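Local structure of protein argonaute (Methanocaldococcus jannaschii, 5G5S) at residues V26-I31 / K88-E93; L314-V319 / K342-Y347; T393-F398 / L486-F491. The protein cuts single-stranded target DNA under the direction of short DNA guides and may help defend the archaeon against invading genetic elements. All coordinates share one frame; numbering follows the deposited sequence.

Contact 1 (V26-I31 / K88-E93)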
# COMPACT_ATOMS: atom_id res chain seq x y z
N VAL A 26 -2.15 35.95 -11.52
CA VAL A 26 -2.60 34.83 -12.36
C VAL A 26 -3.46 35.40 -13.49
O VAL A 26 -4.15 36.42 -13.31
CB VAL A 26 -3.25 33.64 -11.61
CG1 VAL A 26 -2.28 33.05 -10.60
CG2 VAL A 26 -4.57 34.02 -10.96
N HIS A 27 -3.37 34.80 -14.67
CA HIS A 27 -4.05 35.35 -15.83
C HIS A 27 -4.95 34.35 -16.53
O HIS A 27 -4.54 33.23 -16.83
CB HIS A 27 -3.01 35.99 -16.77
CG HIS A 27 -2.06 36.88 -16.03
ND1 HIS A 27 -2.35 38.22 -15.81
CD2 HIS A 27 -0.91 36.58 -15.39
CE1 HIS A 27 -1.35 38.69 -15.09
NE2 HIS A 27 -0.46 37.74 -14.81
N PHE A 28 -6.20 34.77 -16.76
CA PHE A 28 -7.24 33.95 -17.39
C PHE A 28 -7.28 34.16 -18.88
O PHE A 28 -7.28 35.30 -19.36
CB PHE A 28 -8.62 34.20 -16.73
CG PHE A 28 -8.61 33.86 -15.26
CD1 PHE A 28 -8.84 32.55 -14.84
CD2 PHE A 28 -8.32 34.82 -14.30
CE1 PHE A 28 -8.80 32.22 -13.48
CE2 PHE A 28 -8.25 34.49 -12.95
CZ PHE A 28 -8.49 33.19 -12.54
N TYR A 29 -7.25 33.04 -19.63
CA TYR A 29 -7.27 33.01 -21.09
C TYR A 29 -8.21 31.94 -21.60
O TYR A 29 -8.53 30.99 -20.88
CB TYR A 29 -5.86 32.74 -21.65
CG TYR A 29 -4.82 33.78 -21.31
CD1 TYR A 29 -4.71 34.96 -22.04
CD2 TYR A 29 -3.89 33.56 -20.29
CE1 TYR A 29 -3.75 35.92 -21.75
CE2 TYR A 29 -2.91 34.51 -19.99
CZ TYR A 29 -2.86 35.69 -20.71
OH TYR A 29 -1.91 36.65 -20.42
N ARG A 30 -8.64 32.08 -22.86
CA ARG A 30 -9.44 31.11 -23.60
C ARG A 30 -8.88 31.01 -25.01
O ARG A 30 -8.34 31.99 -25.53
CB ARG A 30 -10.96 31.45 -23.58
CG ARG A 30 -11.40 32.66 -24.43
CD ARG A 30 -12.91 32.84 -24.43
NE ARG A 30 -13.38 33.48 -23.20
CZ ARG A 30 -14.65 33.68 -22.89
NH1 ARG A 30 -15.61 33.30 -23.73
NH2 ARG A 30 -14.98 34.26 -21.75
N ILE A 31 -8.97 29.81 -25.62
CA ILE A 31 -8.49 29.60 -26.99
C ILE A 31 -9.51 30.29 -27.90
O ILE A 31 -10.67 29.87 -27.95
CB ILE A 31 -8.28 28.09 -27.36
CG1 ILE A 31 -7.63 27.24 -26.22
CG2 ILE A 31 -7.57 27.91 -28.72
CD1 ILE A 31 -6.09 27.34 -26.02
N LYS A 88 -9.04 37.99 -17.78
CA LYS A 88 -8.83 38.70 -16.52
C LYS A 88 -7.47 38.38 -15.89
O LYS A 88 -6.85 37.37 -16.21
CB LYS A 88 -9.96 38.32 -15.54
CG LYS A 88 -10.44 39.45 -14.65
CD LYS A 88 -11.66 39.04 -13.83
CE LYS A 88 -11.31 38.62 -12.43
NZ LYS A 88 -12.53 38.34 -11.62
N SER A 89 -7.03 39.28 -15.01
CA SER A 89 -5.82 39.19 -14.19
C SER A 89 -6.32 39.21 -12.75
O SER A 89 -7.34 39.85 -12.45
CB SER A 89 -4.89 40.37 -14.43
OG SER A 89 -4.22 40.27 -15.67
N LEU A 90 -5.63 38.48 -11.88
CA LEU A 90 -6.01 38.36 -10.48
C LEU A 90 -4.76 38.15 -9.64
O LEU A 90 -3.88 37.39 -10.04
CB LEU A 90 -6.96 37.16 -10.33
CG LEU A 90 -7.85 37.15 -9.09
CD1 LEU A 90 -9.17 37.85 -9.36
CD2 LEU A 90 -8.12 35.74 -8.65
N LYS A 91 -4.68 38.81 -8.47
CA LYS A 91 -3.56 38.68 -7.54
C LYS A 91 -3.55 37.26 -7.02
O LYS A 91 -4.61 36.72 -6.69
CB LYS A 91 -3.69 39.66 -6.36
CG LYS A 91 -3.10 41.04 -6.64
N LEU A 92 -2.35 36.63 -6.98
CA LEU A 92 -2.18 35.25 -6.52
C LEU A 92 -2.80 35.04 -5.14
O LEU A 92 -3.36 33.99 -4.86
CB LEU A 92 -0.69 34.86 -6.52
CG LEU A 92 -0.35 33.38 -6.22
CD1 LEU A 92 -0.90 32.46 -7.30
CD2 LEU A 92 1.13 33.19 -6.05
N GLU A 93 -2.76 36.08 -4.30
CA GLU A 93 -3.31 36.11 -2.95
C GLU A 93 -4.83 35.80 -2.91
O GLU A 93 -5.29 35.21 -1.93
CB GLU A 93 -3.01 37.48 -2.29
CG GLU A 93 -1.55 37.91 -2.36
CD GLU A 93 -1.24 38.99 -3.39
OE1 GLU A 93 -1.65 40.15 -3.17
OE2 GLU A 93 -0.54 38.68 -4.39
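His27 and Ser89 face each other at a non-hydrogen-bonded pair of antiparallel strands, and their side chains supply the polar link that the backbone lacks there. The hydroxyl OG of Ser89 lies at the edge of the imidazole, near its plane, 2.8 Å from His27 ND1. Either group could be the donor, and the angle of 140° makes the bond a bent one. Ser89 OG also bonds to the hydroxyl of Tyr86, so the small serine joins ring to phenol.

On the other face stand Val26, Phe28, Leu90 and Lys88. Val26 and Leu90 form a hydrogen-bonded pair: Val26 N gives a nearly straight bond of 2.7 Å to Leu90 O, and Leu90 N returns one of 2.9 Å to Val26 O. Their side chains run alongside each other, Val26 CG2 lying 4.0 Å from Leu90 CB. In Phe28, chi1 -60° sets CG beside the backbone N and anti to the carbonyl carbon, and the CD2-CE2 edge of the ring then runs along Lys88 and Leu90. Lys88 CB lies 4.1 Å from Phe28 CD2, while the end of the lysine leads away. Phe28 N in turn bonds to Lys88 O.

Beyond the strand, where the chain enters a 3-10 turn, Leu92 CD1 comes within 3.6 Å of Val26 CG1, the two side chains crossing at about a right angle. Valine and leucine suit the places of Val26 and Leu92, which helix 97-111 covers; Val61 of strand 59-62 extends the apolar patch under Val26 and Phe28.

Edge strand 84-91 is thus held to strand 25-31 of the N-terminal domain by more than its backbone: the His27-Ser89 bond ties a pair whose main chains exchange none, and the hydrocarbon around Val26 seats the sheet on helix 97-111.

Contact 2 (L314-V319 / K342-Y347)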
# COMPACT_ATOMS: atom_id res chain seq x y z
N LEU A 314 -5.55 -1.51 24.24
CA LEU A 314 -6.32 -2.53 23.56
C LEU A 314 -7.06 -3.31 24.62
O LEU A 314 -6.63 -3.36 25.78
CB LEU A 314 -5.39 -3.46 22.75
CG LEU A 314 -4.52 -2.79 21.67
CD1 LEU A 314 -3.30 -3.64 21.34
CD2 LEU A 314 -5.31 -2.48 20.41
N LEU A 315 -8.19 -3.90 24.24
CA LEU A 315 -8.99 -4.72 25.14
C LEU A 315 -8.96 -6.17 24.67
O LEU A 315 -9.03 -6.44 23.47
CB LEU A 315 -10.43 -4.21 25.24
CG LEU A 315 -10.65 -2.90 25.97
CD1 LEU A 315 -12.05 -2.40 25.75
CD2 LEU A 315 -10.38 -3.04 27.48
N VAL A 316 -8.85 -7.08 25.62
CA VAL A 316 -8.82 -8.54 25.46
C VAL A 316 -9.63 -9.11 26.61
O VAL A 316 -9.91 -8.38 27.56
CB VAL A 316 -7.37 -9.10 25.48
CG1 VAL A 316 -6.70 -8.95 24.14
CG2 VAL A 316 -6.52 -8.46 26.58
N LYS A 317 -9.97 -10.40 26.55
CA LYS A 317 -10.68 -11.01 27.68
C LYS A 317 -9.66 -11.66 28.63
O LYS A 317 -8.55 -11.98 28.20
CB LYS A 317 -11.75 -12.02 27.23
CG LYS A 317 -12.79 -11.48 26.23
CD LYS A 317 -13.74 -10.45 26.84
CE LYS A 317 -14.98 -10.25 26.00
NZ LYS A 317 -15.88 -11.42 26.05
N ASP A 318 -10.01 -11.78 29.92
CA ASP A 318 -9.19 -12.45 30.93
C ASP A 318 -9.68 -13.89 31.06
O ASP A 318 -10.53 -14.30 30.27
CB ASP A 318 -9.22 -11.70 32.29
CG ASP A 318 -10.60 -11.37 32.87
OD1 ASP A 318 -11.53 -12.19 32.70
OD2 ASP A 318 -10.73 -10.30 33.51
N VAL A 319 -9.19 -14.66 32.04
CA VAL A 319 -9.63 -16.05 32.20
C VAL A 319 -11.14 -16.23 32.54
O VAL A 319 -11.71 -17.29 32.26
CB VAL A 319 -8.64 -16.89 33.04
CG1 VAL A 319 -9.00 -16.86 34.52
CG2 VAL A 319 -8.54 -18.31 32.51
N LYS A 342 -0.06 -13.31 32.81
CA LYS A 342 -1.52 -13.23 32.72
C LYS A 342 -2.05 -13.85 31.42
O LYS A 342 -1.55 -13.52 30.34
CB LYS A 342 -2.00 -11.77 32.89
CG LYS A 342 -3.51 -11.63 33.03
CD LYS A 342 -3.95 -10.19 33.29
CE LYS A 342 -5.43 -9.99 33.06
NZ LYS A 342 -6.26 -10.51 34.19
N ILE A 343 -3.02 -14.78 31.54
CA ILE A 343 -3.67 -15.46 30.41
C ILE A 343 -4.73 -14.54 29.80
O ILE A 343 -5.63 -14.09 30.52
CB ILE A 343 -4.27 -16.86 30.78
CG1 ILE A 343 -3.20 -17.79 31.40
CG2 ILE A 343 -4.98 -17.51 29.57
CD1 ILE A 343 -3.74 -18.95 32.16
N TYR A 344 -4.63 -14.29 28.48
CA TYR A 344 -5.54 -13.44 27.71
C TYR A 344 -6.35 -14.27 26.71
O TYR A 344 -5.78 -15.08 25.97
CB TYR A 344 -4.78 -12.33 26.99
CG TYR A 344 -4.02 -11.41 27.91
CD1 TYR A 344 -4.69 -10.62 28.84
CD2 TYR A 344 -2.64 -11.28 27.82
CE1 TYR A 344 -4.00 -9.74 29.68
CE2 TYR A 344 -1.94 -10.40 28.64
CZ TYR A 344 -2.62 -9.63 29.57
OH TYR A 344 -1.94 -8.75 30.38
N LEU A 345 -7.68 -14.05 26.70
CA LEU A 345 -8.62 -14.77 25.83
C LEU A 345 -9.25 -13.88 24.74
O LEU A 345 -9.37 -12.66 24.93
CB LEU A 345 -9.68 -15.52 26.67
CG LEU A 345 -9.15 -16.60 27.64
CD1 LEU A 345 -10.25 -17.09 28.54
CD2 LEU A 345 -8.54 -17.79 26.90
N PRO A 346 -9.62 -14.45 23.56
CA PRO A 346 -10.16 -13.61 22.48
C PRO A 346 -11.58 -13.11 22.69
O PRO A 346 -12.37 -13.76 23.37
CB PRO A 346 -10.09 -14.54 21.26
CG PRO A 346 -10.24 -15.89 21.82
CD PRO A 346 -9.51 -15.86 23.13
N TYR A 347 -11.90 -11.96 22.09
CA TYR A 347 -13.22 -11.33 22.13
C TYR A 347 -14.26 -12.14 21.36
O TYR A 347 -15.40 -12.23 21.81
CB TYR A 347 -13.17 -9.89 21.56
CG TYR A 347 -13.25 -8.83 22.63
CD1 TYR A 347 -12.14 -8.50 23.40
CD2 TYR A 347 -14.45 -8.18 22.90
CE1 TYR A 347 -12.21 -7.54 24.41
CE2 TYR A 347 -14.54 -7.21 23.90
CZ TYR A 347 -13.41 -6.90 24.65
OH TYR A 347 -13.48 -5.93 25.63
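Lys317 and Leu345 exchange two backbone hydrogen bonds, a single antiparallel bridge. Leu345 N reaches Lys317 O at 2.7 Å along a nearly straight N-H line (170°); Lys317 N returns a bond of 2.8 Å to Leu345 O. The CA of Tyr344 adds a weaker CA-H...O contact to Lys317 O.

The Lys317 side chain bends at chi2 (-69°) and again at chi4, folding across Tyr347. Its CE sits over the centre of the phenol, 3.7 Å from the ring centroid, in a CH-pi contact, and NZ lies farther out over that face at 5.0 Å, a cation-pi arrangement. A long, flexible chain suits this place, since its CE methylene covers the ring and leaves NZ beyond it, still over the face. At the ring's edge, near its plane, lies Val316 N, and Tyr347 OH approaches Leu315 CB to 3.5 Å.

Val316 turns to the other side, where its CG2 meets Tyr344 CD1 at 3.6 Å. Farther along, Leu345 CD1 packs against the backbone of Asp318 and Val319. Asp318 OD2 and Lys342 NZ, 4.5 Å apart, are too distant for a salt bridge, though the opposite charges probably still attract; OD1 of the aspartate bonds to Asn322 N in the following turn.

The loop after strand 323-326 is thus held to strand 314-317 at one point by a pair of backbone hydrogen bonds, while aromatic rings and a folded lysine extend the grip at this surface position.

Contact 3 (T393-F398 / L486-F491)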
# COMPACT_ATOMS: atom_id res chain seq x y z
N THR A 393 -12.33 -23.60 26.22
CA THR A 393 -12.51 -22.23 25.71
C THR A 393 -12.96 -22.27 24.24
O THR A 393 -12.88 -23.33 23.60
CB THR A 393 -11.27 -21.33 25.97
OG1 THR A 393 -11.69 -19.97 25.93
CG2 THR A 393 -10.18 -21.52 24.95
N GLU A 394 -13.42 -21.11 23.71
CA GLU A 394 -13.89 -20.94 22.32
C GLU A 394 -12.79 -21.18 21.27
O GLU A 394 -13.12 -21.55 20.14
CB GLU A 394 -14.52 -19.54 22.12
CG GLU A 394 -15.87 -19.36 22.79
CD GLU A 394 -16.73 -18.21 22.29
OE1 GLU A 394 -16.18 -17.24 21.72
OE2 GLU A 394 -17.97 -18.29 22.47
N LEU A 395 -11.51 -20.95 21.64
CA LEU A 395 -10.34 -21.10 20.77
C LEU A 395 -10.21 -22.50 20.15
O LEU A 395 -10.38 -23.50 20.85
CB LEU A 395 -9.04 -20.77 21.52
CG LEU A 395 -8.69 -19.30 21.71
CD1 LEU A 395 -7.67 -19.15 22.81
CD2 LEU A 395 -8.16 -18.67 20.43
N PRO A 396 -9.87 -22.59 18.84
CA PRO A 396 -9.70 -23.92 18.23
C PRO A 396 -8.39 -24.58 18.64
O PRO A 396 -7.46 -23.89 19.08
CB PRO A 396 -9.72 -23.63 16.72
CG PRO A 396 -9.21 -22.21 16.61
CD PRO A 396 -9.62 -21.50 17.87
N LYS A 397 -8.31 -25.91 18.51
CA LYS A 397 -7.11 -26.68 18.83
C LYS A 397 -6.38 -27.07 17.54
O LYS A 397 -6.98 -27.10 16.47
CB LYS A 397 -7.46 -27.92 19.66
N PHE A 398 -5.08 -27.34 17.64
CA PHE A 398 -4.27 -27.77 16.51
C PHE A 398 -3.86 -29.24 16.70
O PHE A 398 -3.19 -29.58 17.69
CB PHE A 398 -3.06 -26.83 16.31
CG PHE A 398 -3.43 -25.40 15.98
CD1 PHE A 398 -3.67 -25.02 14.67
CD2 PHE A 398 -3.56 -24.45 16.98
CE1 PHE A 398 -4.03 -23.70 14.36
CE2 PHE A 398 -3.92 -23.13 16.67
CZ PHE A 398 -4.15 -22.77 15.37
N LEU A 486 -6.90 -16.98 10.98
CA LEU A 486 -8.08 -17.78 11.32
C LEU A 486 -9.32 -16.93 11.65
O LEU A 486 -10.32 -17.45 12.15
CB LEU A 486 -7.78 -18.83 12.40
CG LEU A 486 -6.82 -19.96 12.01
CD1 LEU A 486 -6.23 -20.62 13.23
CD2 LEU A 486 -7.51 -21.00 11.12
N GLY A 487 -9.24 -15.62 11.33
CA GLY A 487 -10.29 -14.63 11.55
C GLY A 487 -10.70 -14.47 13.00
O GLY A 487 -11.82 -14.05 13.28
N ILE A 488 -9.81 -14.81 13.93
CA ILE A 488 -10.08 -14.69 15.36
C ILE A 488 -9.91 -13.23 15.80
O ILE A 488 -8.85 -12.64 15.60
CB ILE A 488 -9.24 -15.71 16.21
CG1 ILE A 488 -9.66 -17.16 15.87
CG2 ILE A 488 -9.37 -15.44 17.72
CD1 ILE A 488 -8.67 -18.28 16.23
N LYS A 489 -10.98 -12.66 16.37
CA LYS A 489 -11.02 -11.28 16.87
C LYS A 489 -10.44 -11.32 18.27
O LYS A 489 -11.19 -11.35 19.24
CB LYS A 489 -12.47 -10.75 16.88
CG LYS A 489 -12.97 -10.27 15.55
CD LYS A 489 -13.52 -11.38 14.68
CE LYS A 489 -13.28 -11.08 13.23
NZ LYS A 489 -13.75 -12.20 12.40
N TYR A 490 -9.11 -11.37 18.37
CA TYR A 490 -8.46 -11.47 19.67
C TYR A 490 -8.56 -10.21 20.54
O TYR A 490 -9.08 -10.27 21.66
CB TYR A 490 -7.01 -11.96 19.54
CG TYR A 490 -6.65 -12.98 20.58
CD1 TYR A 490 -6.49 -12.62 21.92
CD2 TYR A 490 -6.51 -14.33 20.24
CE1 TYR A 490 -6.18 -13.57 22.89
CE2 TYR A 490 -6.18 -15.28 21.20
CZ TYR A 490 -6.02 -14.90 22.53
OH TYR A 490 -5.73 -15.84 23.48
N PHE A 491 -8.12 -9.08 20.00
CA PHE A 491 -8.13 -7.80 20.71
C PHE A 491 -8.96 -6.77 19.98
O PHE A 491 -9.10 -6.83 18.76
CB PHE A 491 -6.68 -7.30 20.94
CG PHE A 491 -5.83 -7.20 19.69
CD1 PHE A 491 -5.10 -8.29 19.23
CD2 PHE A 491 -5.75 -6.01 18.98
CE1 PHE A 491 -4.35 -8.21 18.06
CE2 PHE A 491 -4.98 -5.92 17.81
CZ PHE A 491 -4.30 -7.02 17.36
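The CD1 methyl of Ile488 ends against the CD and CG edge of the Pro396 ring, 3.7 Å from Pro396 CD. The isoleucine owes this reach to chi2 161°, which extends CD1 away from its own backbone; the rigid proline ring offers a compact apolar surface in return. The Leu395 side chain crosses that of Tyr490 at about a right angle, coming at the ring obliquely. Its two methyls divide the work, CD2 lying 4.0 Å from Tyr490 CE2 and CD1 3.9 Å from Tyr490 OH, a hydroxyl that is satisfied by Tyr344 O.

The touching residues all belong to the Mid domain, which binds the phosphorylated 5'-end of the guide. Helix 473-485 ends here in a Schellman motif: Ile488 N bonds back to Met483 O, and the C-prime residue, Gly487, has the positive phi that glycine takes most easily. Leu486 just before the glycine and Ile488 just after it both point their side chains at 393-398, which leads into edge strand 397-407 of the parallel sheet.

Leu486 CG lies beside its backbone N (chi1 -67°), and the extended chi2 (160°) carries CD1 to the ring edge of Phe398, 3.7 Å from Phe398 CZ. Phe429 meets that same phenylalanine edge-to-face, and Leu358 of strand 357-365 packs against both Pro396 and Leu486.

Overall arrangement
Contact 1 stands apart, its centre about 63 Å from the centres of the other two and on the opposite side of the chain's centre. Contacts 2 and 3 adjoin, with centres about 11 Å apart: Leu395, Ile488 and Tyr490 of contact 3 pack on Pro346 of contact 2, and Phe491 packs on Val316. Contact 3 is buried and held by apolar side-chain packing, whereas contact 2 lies at the surface and mixes backbone bonds with lysine-tyrosine packing. Contact 1, partly buried, is true strand pairing within one sheet; contact 2 ties a loop to a strand, and contact 3 a helix end to the approach of a strand.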